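Local coordinates for probable Zn binding protein (Lactobacillus acidophilus, PDB 3Q69) that probably contributes to mucus binding at the bacterial surface, the crystallised piece being a MucBP (Muc B2-like) domain of a longer putative mucus-binding protein, at residues Gln9-Thr14 with Asp81-Asp86. Sequence-based numbering, arbitrary orientation.
Sequences QVVTQT and DEVTVD
Face-to-face packing of two beta-sheets brings Val11 and Gln9, on strand 2-19 of the mixed sheet, against Val83 and Val85, on strand 77-86 of the two-stranded antiparallel sheet. The strands run antiparallel but lie about a side-chain layer apart, with CA of Val11 8.1 Å from CA of Val83, so side chains rather than backbone bonds join them. Val11 and Val83 meet tip to tip, CG2 of Val11 lying 4.0 Å from CG1 of Val83. The two valines use different branches: CG2 of Val11 stands beside its own backbone N, whereas CG1 of Val83 is anti to its N (chi1 172°). At the next pair, the aliphatic part of Gln9 does the touching, its CG 4.0 Å from CG2 of Val85. A bend at chi2 (65°) folds the Gln9 amide over its own strand, toward the following residue, where NE2 donates to the carbonyl O of Val10 at 3.1 Å, from above the carbonyl plane. At the other end a water links the sheets, accepting from NE2 of Gln13 (2.8 Å) and donating to OD2 of Asp81 (2.6 Å); that carboxylate oxygen also forms a salt bridge with Arg96. Phe35 also touches Val11 and Val85, Phe90 Gln9 and Val85, and Phe60 Gln13 and Val83. Such side-chain contact is typical of two stacked beta-sheets, here the two-stranded sheet covering one face of the mixed sheet in the elongated Muc B2-like domain.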
loop_
_atom_site.group_PDB
_atom_site.type_symbol
_atom_site.label_atom_id
_atom_site.label_comp_id
_atom_site.label_asym_id
_atom_site.label_seq_id
_atom_site.Cartn_x
_atom_site.Cartn_y
_atom_site.Cartn_z
ATOM N N GLN A 9 -3.601 4.904 8.910
ATOM C CA GLN A 9 -3.118 3.615 8.462
ATOM C C GLN A 9 -2.325 3.921 7.199
ATOM O O GLN A 9 -2.802 4.627 6.323
ATOM C CB GLN A 9 -4.291 2.687 8.125
ATOM C CG GLN A 9 -3.894 1.392 7.397
ATOM C CD GLN A 9 -3.027 0.463 8.244
ATOM O OE1 GLN A 9 -3.483 -0.100 9.256
ATOM N NE2 GLN A 9 -1.766 0.299 7.832
ATOM N N VAL A 10 -1.105 3.407 7.122
ATOM C CA VAL A 10 -0.262 3.611 5.960
ATOM C C VAL A 10 0.002 2.266 5.299
ATOM O O VAL A 10 0.480 1.354 5.954
ATOM C CB VAL A 10 1.094 4.241 6.362
ATOM C CG1 VAL A 10 1.899 4.584 5.124
ATOM C CG2 VAL A 10 0.862 5.478 7.227
ATOM N N VAL A 11 -0.314 2.150 4.013
ATOM C CA VAL A 11 -0.076 0.922 3.282
ATOM C C VAL A 11 0.970 1.190 2.220
ATOM O O VAL A 11 0.844 2.124 1.443
ATOM C CB VAL A 11 -1.334 0.415 2.588
ATOM C CG1 VAL A 11 -1.052 -0.953 1.990
ATOM C CG2 VAL A 11 -2.494 0.348 3.581
ATOM N N THR A 12 2.002 0.364 2.170
ATOM C CA THR A 12 3.032 0.593 1.190
ATOM C C THR A 12 3.174 -0.562 0.221
ATOM O O THR A 12 2.861 -1.694 0.530
ATOM C CB THR A 12 4.381 0.837 1.890
ATOM O OG1 THR A 12 4.922 -0.415 2.318
ATOM C CG2 THR A 12 4.180 1.721 3.120
ATOM N N GLN A 13 3.663 -0.247 -0.967
ATOM C CA GLN A 13 3.898 -1.232 -2.008
ATOM C C GLN A 13 5.393 -1.249 -2.301
ATOM O O GLN A 13 5.968 -0.227 -2.652
ATOM C CB GLN A 13 3.133 -0.857 -3.277
ATOM C CG GLN A 13 3.362 -1.829 -4.421
ATOM C CD GLN A 13 2.805 -1.335 -5.727
ATOM O OE1 GLN A 13 3.191 -0.278 -6.227
ATOM N NE2 GLN A 13 1.892 -2.093 -6.294
ATOM N N THR A 14 6.016 -2.410 -2.135
ATOM C CA THR A 14 7.446 -2.565 -2.386
ATOM C C THR A 14 7.678 -3.556 -3.512
ATOM O O THR A 14 7.367 -4.732 -3.391
ATOM C CB THR A 14 8.194 -3.058 -1.135
ATOM O OG1 THR A 14 8.047 -2.102 -0.082
ATOM C CG2 THR A 14 9.664 -3.248 -1.436
ATOM N N ASP A 81 -3.401 -1.545 -8.223
ATOM C CA ASP A 81 -3.834 -2.330 -7.074
ATOM C C ASP A 81 -4.657 -1.472 -6.124
ATOM O O ASP A 81 -4.131 -0.530 -5.506
ATOM C CB ASP A 81 -2.598 -2.895 -6.369
ATOM C CG ASP A 81 -2.938 -3.909 -5.288
ATOM O OD1 ASP A 81 -4.132 -4.085 -4.967
ATOM O OD2 ASP A 81 -2.005 -4.536 -4.750
ATOM N N GLU A 82 -5.949 -1.777 -6.025
ATOM C CA GLU A 82 -6.831 -1.023 -5.143
ATOM C C GLU A 82 -6.768 -1.546 -3.717
ATOM O O GLU A 82 -6.954 -2.758 -3.461
ATOM C CB GLU A 82 -8.282 -1.083 -5.614
ATOM C CG GLU A 82 -8.577 -0.317 -6.889
ATOM C CD GLU A 82 -10.064 -0.091 -7.083
ATOM O OE1 GLU A 82 -10.847 -0.922 -6.568
ATOM O OE2 GLU A 82 -10.449 0.904 -7.754
ATOM N N VAL A 83 -6.526 -0.622 -2.788
ATOM C CA VAL A 83 -6.434 -0.957 -1.374
ATOM C C VAL A 83 -7.533 -0.237 -0.614
ATOM O O VAL A 83 -7.731 0.950 -0.796
ATOM C CB VAL A 83 -5.060 -0.553 -0.784
ATOM C CG1 VAL A 83 -5.048 -0.719 0.710
ATOM C CG2 VAL A 83 -3.988 -1.380 -1.408
ATOM N N THR A 84 -8.256 -0.976 0.213
ATOM C CA THR A 84 -9.333 -0.419 1.002
ATOM C C THR A 84 -9.078 -0.635 2.486
ATOM O O THR A 84 -8.584 -1.684 2.917
ATOM C CB THR A 84 -10.695 -1.048 0.643
ATOM O OG1 THR A 84 -11.057 -0.674 -0.691
ATOM C CG2 THR A 84 -11.785 -0.514 1.585
ATOM N N VAL A 85 -9.409 0.391 3.259
ATOM C CA VAL A 85 -9.253 0.358 4.700
ATOM C C VAL A 85 -10.598 0.810 5.229
ATOM O O VAL A 85 -11.136 1.817 4.789
ATOM C CB VAL A 85 -8.189 1.355 5.193
ATOM C CG1 VAL A 85 -8.251 1.458 6.745
ATOM C CG2 VAL A 85 -6.827 0.929 4.742
ATOM N N ASP A 86 -11.151 0.058 6.159
ATOM C CA ASP A 86 -12.443 0.399 6.736
ATOM C C ASP A 86 -12.303 0.485 8.250
ATOM O O ASP A 86 -11.317 0.025 8.851
ATOM C CB ASP A 86 -13.495 -0.646 6.350
ATOM C CG ASP A 86 -12.960 -2.056 6.444
ATOM O OD1 ASP A 86 -12.500 -2.449 7.539
ATOM O OD2 ASP A 86 -12.984 -2.774 5.423
HETATM O O HOH W 1 0.311 -4.361 -5.948
#